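Local atomic coordinates of activator of Hsp90 ATPase homologue 1/2-like C-terminal domain-containing protein (Staphylococcus saprophyticus subsp. saprophyticus, PDB entry 3Q6A), a protein that is of unknown function but belongs to the AHA1 family, named after an activator of the Hsp90 ATPase, within the Bet v 1-like clan. Residues I3-Q8 against V90-K95; V9-E14 against V121-G126. One frame throughout, in Å; residues are numbered along the deposited sequence.

Contact 1: I3-Q8 against V90-K95; sequences IITKMQ and VTTTEK
Ile3-Glu94, Thr5-Thr92 and Met7-Val90 are the hydrogen-bonded pairs of an antiparallel ladder that joins the first and last strands of the chain at one edge of the Bet v 1-like sheet, strand 3-9 being outermost within this chain; the short axes run at 166°, 4.6 Å apart. Each pair closes a two-bond ring, and in the Thr5-Thr92 ring both N-H groups meet the carbonyls in plane, with Thr5 N to Thr92 O at 2.8 Å. Between the rings, alpha hydrogens point at carbonyls, as from Lys6 CA to Val90 O at 3.1 Å.

Ile3, Thr5, Met7, Val90, Thr92 and Glu94 face the long helix 102-125, where Trp112 bonds to Glu94 OE1. Here Thr92 holds OG1 between its own N and carbonyl carbon (chi1 54°), 3.4 Å from Thr5 CB. One water bonds to Thr92 OG1, to Thr5 OG1 at 2.8 Å and, as donor, to Ile3 O. On the other face, Ile4 CG2 crosses to Thr91 CG2 at 3.7 Å, and the extended Lys6 chain lies alongside Thr91.

Beneath the helix, Thr5 OG1 and Thr92 OG1 thus share one water, and Lys109 of the helix gives Thr5 OG1 a second partner.

Contact 2: V9-E14 against V121-G126; sequences VDVPRE and VYLEHG
Asp10 approaches Glu124 most closely of the backbone positions, their CA atoms 6.4 Å apart, where the turn between strand 3-9 and helix 13-21 packs on the C-terminal end of helix 102-125, the long helix that lies against the antiparallel sheet in the Bet v 1-like (helix-grip) fold. Asp10 is the centre of an inverse gamma turn, closed by a weak bond from Val11 N to Val9 O, and Pro12 follows as the N-cap of helix 13-21. On the other segment, His125 N and Gly126 N still bond to the carbonyls of Val121 and Tyr122, before Gly126 leaves helical geometry with positive phi.

Asp10 N gives its hydrogen to Glu124 OE2 at 2.8 Å, nearly straight at 170°. The oxygen is met on its anti side, with the donor 25° out of the carboxylate plane. Glu124 reaches this amide with a chain extended beyond CG, and the same oxygen forms a salt bridge with Lys120, one turn back. The Asp10 side chain crosses that of Glu124 obliquely, with the two carboxylate planes only 16° apart; Asp10 OD2 lies 3.7 Å from Glu124 OE2, a close approach of like charges.

Beside this, Leu123 points toward the strand exit. Its CB and CD1 both lie 4.0 Å from Val9 CG1, while Val11 CG2 meets Leu123 CD1 at 4.1 Å, the two side chains crossing at about a right angle. Val16 of helix 13-21 touches both Leu123 and Val11.

One glutamate oxygen therefore ties the turn to the helix, and Lys120 probably offsets the nearby pair of negative charges.

Contact 1 is buried and contact 2 lies at the surface, their centres about 17 Å apart, yet they share strand 3-9, whose last residue begins the turn of contact 2. Val90 CG2 packs on Val9 CG2 at 4.1 Å, so the two adjoin directly. Contact 1 is a regular ladder of backbone bonds between neighbouring strands of one sheet, whereas contact 2 joins a loop to a helix end through a single bond and a small apolar patch. Lysines of helix 102-125 serve both: Lys109 bonds in contact 1, and Lys120 bonds to Gln8 O and to Glu124. Both contacts also touch the second subunit, through Thr5 and Met7 in one and Val121, Glu124 and His125 in the other.

Contact 1: I3-Q8 against V90-K95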
ATOM      1  N   ILE D   3      -7.552   5.882 -12.457  1.00 28.44           N
ATOM      2  CA  ILE D   3      -7.023   5.576 -11.140  1.00 22.11           C
ATOM      3  C   ILE D   3      -5.655   6.235 -11.032  1.00 20.74           C
ATOM      4  O   ILE D   3      -4.690   5.799 -11.654  1.00 24.19           O
ATOM      5  CB  ILE D   3      -6.886   4.055 -10.931  1.00 23.71           C
ATOM      6  CG1 ILE D   3      -8.224   3.377 -11.240  1.00 26.57           C
ATOM      7  CG2 ILE D   3      -6.459   3.759  -9.504  1.00 26.94           C
ATOM      8  CD1 ILE D   3      -8.193   1.865 -11.126  1.00 26.31           C
ATOM      9  N   ILE D   4      -5.590   7.294 -10.235  1.00 20.09           N
ATOM     10  CA  ILE D   4      -4.355   8.038 -10.040  1.00 24.22           C
ATOM     11  C   ILE D   4      -3.855   7.855  -8.607  1.00 19.38           C
ATOM     12  O   ILE D   4      -4.592   8.097  -7.642  1.00 21.14           O
ATOM     13  CB  ILE D   4      -4.579   9.548 -10.322  1.00 23.27           C
ATOM     14  CG1 ILE D   4      -5.109   9.733 -11.746  1.00 30.50           C
ATOM     15  CG2 ILE D   4      -3.271  10.317 -10.160  1.00 26.10           C
ATOM     16  CD1 ILE D   4      -5.572  11.143 -12.056  1.00 31.31           C
ATOM     17  N   THR D   5      -2.614   7.403  -8.469  1.00 19.88           N
ATOM     18  CA  THR D   5      -2.029   7.198  -7.153  1.00 17.77           C
ATOM     19  C   THR D   5      -0.695   7.932  -7.045  1.00 20.70           C
ATOM     20  O   THR D   5       0.103   7.920  -7.973  1.00 20.18           O
ATOM     21  CB  THR D   5      -1.806   5.693  -6.882  1.00 23.42           C
ATOM     22  OG1 THR D   5      -3.022   4.985  -7.152  1.00 22.92           O
ATOM     23  CG2 THR D   5      -1.424   5.467  -5.438  1.00 25.03           C
ATOM     24  N   LYS D   6      -0.460   8.579  -5.910  1.00 17.18           N
ATOM     25  CA  LYS D   6       0.786   9.312  -5.711  1.00 20.83           C
ATOM     26  C   LYS D   6       1.503   8.794  -4.482  1.00 24.97           C
ATOM     27  O   LYS D   6       0.867   8.522  -3.463  1.00 24.64           O
ATOM     28  CB  LYS D   6       0.503  10.809  -5.554  1.00 23.74           C
ATOM     29  CG  LYS D   6      -0.017  11.479  -6.817  1.00 28.30           C
ATOM     30  CD  LYS D   6      -0.231  12.975  -6.624  1.00 30.27           C
ATOM     31  CE  LYS D   6      -0.634  13.628  -7.938  1.00 38.32           C
ATOM     32  NZ  LYS D   6      -0.836  15.099  -7.813  1.00 53.67           N
HETATM   33  N   MSE D   7       2.821   8.635  -4.584  1.00 20.18           N
HETATM   34  CA  MSE D   7       3.622   8.138  -3.467  1.00 21.32           C
HETATM   35  C   MSE D   7       4.940   8.896  -3.357  1.00 22.71           C
HETATM   36  O   MSE D   7       5.677   9.021  -4.330  1.00 20.52           O
HETATM   37  CB  MSE D   7       3.937   6.653  -3.640  1.00 25.47           C
HETATM   38  CG  MSE D   7       4.747   6.048  -2.483  1.00 21.02           C
HETATM   39 SE   MSE D   7       3.789   5.885  -0.936  1.00 14.05          SE
HETATM   40  CE  MSE D   7       2.687   4.436  -1.387  1.00 20.00           C
ATOM     41  N   GLN D   8       5.225   9.388  -2.162  1.00 18.52           N
ATOM     42  CA  GLN D   8       6.470  10.100  -1.907  1.00 16.11           C
ATOM     43  C   GLN D   8       7.553   9.079  -1.608  1.00 17.78           C
ATOM     44  O   GLN D   8       7.329   8.132  -0.851  1.00 20.71           O
ATOM     45  CB  GLN D   8       6.297  11.059  -0.719  1.00 22.11           C
ATOM     46  CG  GLN D   8       7.616  11.543  -0.132  1.00 17.28           C
ATOM     47  CD  GLN D   8       8.378  12.494  -1.045  1.00 20.56           C
ATOM     48  OE1 GLN D   8       9.608  12.513  -1.030  1.00 24.54           O
ATOM     49  NE2 GLN D   8       7.651  13.304  -1.824  1.00 18.86           N
ATOM     50  N   VAL D  90       6.012   9.948  -7.033  1.00 20.13           N
ATOM     51  CA  VAL D  90       5.701   9.104  -8.180  1.00 23.59           C
ATOM     52  C   VAL D  90       4.188   9.144  -8.359  1.00 28.48           C
ATOM     53  O   VAL D  90       3.431   9.020  -7.392  1.00 23.35           O
ATOM     54  CB  VAL D  90       6.128   7.637  -7.950  1.00 25.15           C
ATOM     55  CG1 VAL D  90       5.839   6.804  -9.217  1.00 27.42           C
ATOM     56  CG2 VAL D  90       7.593   7.567  -7.576  1.00 29.69           C
ATOM     57  N   THR D  91       3.735   9.331  -9.588  1.00 22.54           N
ATOM     58  CA  THR D  91       2.316   9.374  -9.838  1.00 23.85           C
ATOM     59  C   THR D  91       1.971   8.320 -10.863  1.00 29.74           C
ATOM     60  O   THR D  91       2.406   8.415 -12.007  1.00 24.63           O
ATOM     61  CB  THR D  91       1.880  10.739 -10.384  1.00 27.39           C
ATOM     62  OG1 THR D  91       2.283  11.766  -9.470  1.00 25.88           O
ATOM     63  CG2 THR D  91       0.370  10.789 -10.543  1.00 24.81           C
ATOM     64  N   THR D  92       1.214   7.305 -10.450  1.00 25.89           N
ATOM     65  CA  THR D  92       0.801   6.266 -11.392  1.00 22.19           C
ATOM     66  C   THR D  92      -0.618   6.602 -11.840  1.00 17.87           C
ATOM     67  O   THR D  92      -1.453   7.031 -11.044  1.00 19.05           O
ATOM     68  CB  THR D  92       0.824   4.839 -10.761  1.00 20.31           C
ATOM     69  OG1 THR D  92       0.041   4.828  -9.562  1.00 24.91           O
ATOM     70  CG2 THR D  92       2.247   4.401 -10.447  1.00 17.90           C
ATOM     71  N   THR D  93      -0.879   6.432 -13.132  1.00 24.23           N
ATOM     72  CA  THR D  93      -2.197   6.695 -13.678  1.00 22.57           C
ATOM     73  C   THR D  93      -2.598   5.558 -14.613  1.00 26.94           C
ATOM     74  O   THR D  93      -1.882   5.242 -15.568  1.00 25.32           O
ATOM     75  CB  THR D  93      -2.237   8.012 -14.478  1.00 29.99           C
ATOM     76  OG1 THR D  93      -1.964   9.118 -13.608  1.00 33.01           O
ATOM     77  CG2 THR D  93      -3.609   8.203 -15.096  1.00 26.70           C
ATOM     78  N   GLU D  94      -3.721   4.919 -14.307  1.00 21.18           N
ATOM     79  CA  GLU D  94      -4.233   3.837 -15.158  1.00 26.67           C
ATOM     80  C   GLU D  94      -5.601   4.351 -15.578  1.00 22.59           C
ATOM     81  O   GLU D  94      -6.522   4.463 -14.770  1.00 30.67           O
ATOM     82  CB  GLU D  94      -4.334   2.515 -14.387  1.00 23.82           C
ATOM     83  CG  GLU D  94      -4.996   1.415 -15.214  1.00 29.68           C
ATOM     84  CD  GLU D  94      -4.925   0.040 -14.573  1.00 26.37           C
ATOM     85  OE1 GLU D  94      -4.875  -0.060 -13.331  1.00 22.62           O
ATOM     86  OE2 GLU D  94      -4.940  -0.952 -15.329  1.00 36.21           O
ATOM     87  N   LYS D  95      -5.713   4.674 -16.859  1.00 22.57           N
ATOM     88  CA  LYS D  95      -6.906   5.289 -17.400  1.00 21.14           C
ATOM     89  C   LYS D  95      -8.006   4.417 -17.956  1.00 25.81           C
ATOM     90  O   LYS D  95      -7.794   3.252 -18.298  1.00 23.17           O
ATOM     91  CB  LYS D  95      -6.499   6.275 -18.498  1.00 21.40           C
ATOM     92  CG  LYS D  95      -5.380   7.206 -18.089  1.00 29.64           C
ATOM     93  CD  LYS D  95      -4.931   8.069 -19.253  1.00 32.32           C
ATOM     94  CE  LYS D  95      -3.882   9.071 -18.802  1.00 32.52           C
ATOM     95  NZ  LYS D  95      -3.510   9.981 -19.918  1.00 47.14           N
TER
HETATM   96  O   HOH W   1      -2.766   4.346  -9.911  1.00 23.05           O

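Contact 2: V9-E14 against V121-G126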
ATOM      1  N   VAL D   9       8.709   9.239  -2.248  1.00 17.06           N
ATOM      2  CA  VAL D   9       9.851   8.364  -2.031  1.00 15.90           C
ATOM      3  C   VAL D   9      11.046   9.292  -1.785  1.00 24.36           C
ATOM      4  O   VAL D   9      11.382  10.121  -2.633  1.00 20.12           O
ATOM      5  CB  VAL D   9      10.141   7.470  -3.245  1.00 22.91           C
ATOM      6  CG1 VAL D   9      11.189   6.465  -2.868  1.00 21.61           C
ATOM      7  CG2 VAL D   9       8.851   6.759  -3.709  1.00 17.47           C
ATOM      8  N   ASP D  10      11.687   9.134  -0.630  1.00 16.77           N
ATOM      9  CA  ASP D  10      12.789  10.012  -0.224  1.00 20.43           C
ATOM     10  C   ASP D  10      14.172   9.790  -0.838  1.00 21.19           C
ATOM     11  O   ASP D  10      15.176   9.663  -0.121  1.00 22.90           O
ATOM     12  CB  ASP D  10      12.906  10.004   1.307  1.00 18.75           C
ATOM     13  CG  ASP D  10      11.632  10.475   2.003  1.00 21.25           C
ATOM     14  OD1 ASP D  10      10.746  11.082   1.357  1.00 22.60           O
ATOM     15  OD2 ASP D  10      11.518  10.255   3.229  1.00 24.14           O
ATOM     16  N   VAL D  11      14.221   9.735  -2.169  1.00 24.72           N
ATOM     17  CA  VAL D  11      15.479   9.578  -2.902  1.00 28.11           C
ATOM     18  C   VAL D  11      15.346  10.422  -4.160  1.00 23.25           C
ATOM     19  O   VAL D  11      14.245  10.815  -4.516  1.00 19.89           O
ATOM     20  CB  VAL D  11      15.766   8.115  -3.322  1.00 31.51           C
ATOM     21  CG1 VAL D  11      15.966   7.242  -2.100  1.00 30.18           C
ATOM     22  CG2 VAL D  11      14.645   7.592  -4.186  1.00 23.68           C
ATOM     23  N   PRO D  12      16.471  10.735  -4.832  1.00 23.83           N
ATOM     24  CA  PRO D  12      16.408  11.547  -6.052  1.00 26.16           C
ATOM     25  C   PRO D  12      15.597  10.874  -7.161  1.00 22.07           C
ATOM     26  O   PRO D  12      15.570   9.653  -7.272  1.00 22.63           O
ATOM     27  CB  PRO D  12      17.879  11.722  -6.439  1.00 24.52           C
ATOM     28  CG  PRO D  12      18.583  11.659  -5.117  1.00 25.99           C
ATOM     29  CD  PRO D  12      17.867  10.492  -4.442  1.00 22.75           C
ATOM     30  N   ARG D  13      14.958  11.711  -7.974  1.00 25.88           N
ATOM     31  CA  ARG D  13      14.111  11.293  -9.083  1.00 30.74           C
ATOM     32  C   ARG D  13      14.778  10.299 -10.026  1.00 33.83           C
ATOM     33  O   ARG D  13      14.135   9.346 -10.476  1.00 30.86           O
ATOM     34  CB  ARG D  13      13.656  12.535  -9.855  1.00 39.96           C
ATOM     35  CG  ARG D  13      12.553  12.284 -10.845  1.00 41.85           C
ATOM     36  CD  ARG D  13      12.098  13.578 -11.478  1.00 47.01           C
ATOM     37  NE  ARG D  13      13.183  14.237 -12.195  1.00 46.21           N
ATOM     38  CZ  ARG D  13      13.002  15.207 -13.087  1.00 53.41           C
ATOM     39  NH1 ARG D  13      11.775  15.629 -13.372  1.00 51.92           N
ATOM     40  NH2 ARG D  13      14.046  15.756 -13.687  1.00 48.42           N
ATOM     41  N   GLU D  14      16.060  10.516 -10.322  1.00 26.78           N
ATOM     42  CA  GLU D  14      16.795   9.624 -11.209  1.00 32.11           C
ATOM     43  C   GLU D  14      16.817   8.219 -10.639  1.00 31.19           C
ATOM     44  O   GLU D  14      16.623   7.239 -11.360  1.00 33.41           O
ATOM     45  CB  GLU D  14      18.250  10.089 -11.401  1.00 34.86           C
ATOM     46  CG  GLU D  14      18.436  11.432 -12.093  1.00 44.61           C
ATOM     47  CD  GLU D  14      18.014  12.602 -11.230  1.00 49.91           C
ATOM     48  OE1 GLU D  14      18.034  12.450  -9.984  1.00 34.62           O
ATOM     49  OE2 GLU D  14      17.680  13.672 -11.799  1.00 38.56           O
ATOM     50  N   VAL D 121       9.712   1.306   0.185  1.00 21.35           N
ATOM     51  CA  VAL D 121      10.518   0.542   1.121  1.00 17.88           C
ATOM     52  C   VAL D 121      11.841   0.084   0.503  1.00 22.67           C
ATOM     53  O   VAL D 121      12.892   0.147   1.144  1.00 23.06           O
ATOM     54  CB  VAL D 121       9.767  -0.704   1.604  1.00 21.89           C
ATOM     55  CG1 VAL D 121      10.656  -1.510   2.539  1.00 23.10           C
ATOM     56  CG2 VAL D 121       8.477  -0.283   2.300  1.00 23.37           C
ATOM     57  N   TYR D 122      11.786  -0.388  -0.739  1.00 19.37           N
ATOM     58  CA  TYR D 122      12.991  -0.859  -1.414  1.00 23.44           C
ATOM     59  C   TYR D 122      14.035   0.254  -1.589  1.00 21.20           C
ATOM     60  O   TYR D 122      15.224   0.038  -1.339  1.00 23.05           O
ATOM     61  CB  TYR D 122      12.618  -1.470  -2.772  1.00 19.48           C
ATOM     62  CG  TYR D 122      13.784  -1.730  -3.709  1.00 22.20           C
ATOM     63  CD1 TYR D 122      14.783  -2.640  -3.370  1.00 24.82           C
ATOM     64  CD2 TYR D 122      13.889  -1.053  -4.927  1.00 28.14           C
ATOM     65  CE1 TYR D 122      15.873  -2.872  -4.226  1.00 34.48           C
ATOM     66  CE2 TYR D 122      14.975  -1.279  -5.793  1.00 25.52           C
ATOM     67  CZ  TYR D 122      15.960  -2.188  -5.428  1.00 29.93           C
ATOM     68  OH  TYR D 122      17.052  -2.401  -6.251  1.00 34.85           O
ATOM     69  N   LEU D 123      13.595   1.433  -2.004  1.00 20.89           N
ATOM     70  CA  LEU D 123      14.515   2.554  -2.224  1.00 16.98           C
ATOM     71  C   LEU D 123      14.940   3.293  -0.952  1.00 24.20           C
ATOM     72  O   LEU D 123      16.048   3.833  -0.883  1.00 22.71           O
ATOM     73  CB  LEU D 123      13.905   3.550  -3.210  1.00 14.08           C
ATOM     74  CG  LEU D 123      13.709   3.004  -4.635  1.00 16.88           C
ATOM     75  CD1 LEU D 123      13.034   4.048  -5.526  1.00 15.53           C
ATOM     76  CD2 LEU D 123      15.069   2.599  -5.197  1.00 25.68           C
ATOM     77  N   GLU D 124      14.078   3.322   0.054  1.00 18.98           N
ATOM     78  CA  GLU D 124      14.419   4.030   1.291  1.00 19.87           C
ATOM     79  C   GLU D 124      15.147   3.156   2.307  1.00 25.51           C
ATOM     80  O   GLU D 124      15.842   3.679   3.178  1.00 32.97           O
ATOM     81  CB  GLU D 124      13.162   4.629   1.935  1.00 21.06           C
ATOM     82  CG  GLU D 124      12.594   5.837   1.192  1.00 25.61           C
ATOM     83  CD  GLU D 124      11.356   6.404   1.842  1.00 20.98           C
ATOM     84  OE1 GLU D 124      11.048   6.011   2.990  1.00 26.73           O
ATOM     85  OE2 GLU D 124      10.688   7.259   1.228  1.00 20.64           O
ATOM     86  N   HIS D 125      15.014   1.835   2.198  1.00 21.90           N
ATOM     87  CA  HIS D 125      15.662   0.948   3.160  1.00 24.87           C
ATOM     88  C   HIS D 125      16.476  -0.207   2.603  1.00 20.47           C
ATOM     89  O   HIS D 125      17.138  -0.915   3.362  1.00 26.27           O
ATOM     90  CB  HIS D 125      14.623   0.383   4.131  1.00 20.54           C
ATOM     91  CG  HIS D 125      14.027   1.415   5.027  1.00 25.60           C
ATOM     92  ND1 HIS D 125      14.795   2.214   5.847  1.00 26.86           N
ATOM     93  CD2 HIS D 125      12.745   1.819   5.196  1.00 28.55           C
ATOM     94  CE1 HIS D 125      14.013   3.072   6.477  1.00 33.14           C
ATOM     95  NE2 HIS D 125      12.765   2.855   6.101  1.00 33.13           N
ATOM     96  N   GLY D 126      16.415  -0.423   1.300  1.00 26.63           N
ATOM     97  CA  GLY D 126      17.172  -1.518   0.730  1.00 30.46           C
ATOM     98  C   GLY D 126      16.670  -2.876   1.174  1.00 36.18           C
ATOM     99  O   GLY D 126      17.436  -3.838   1.236  1.00 39.66           O
TER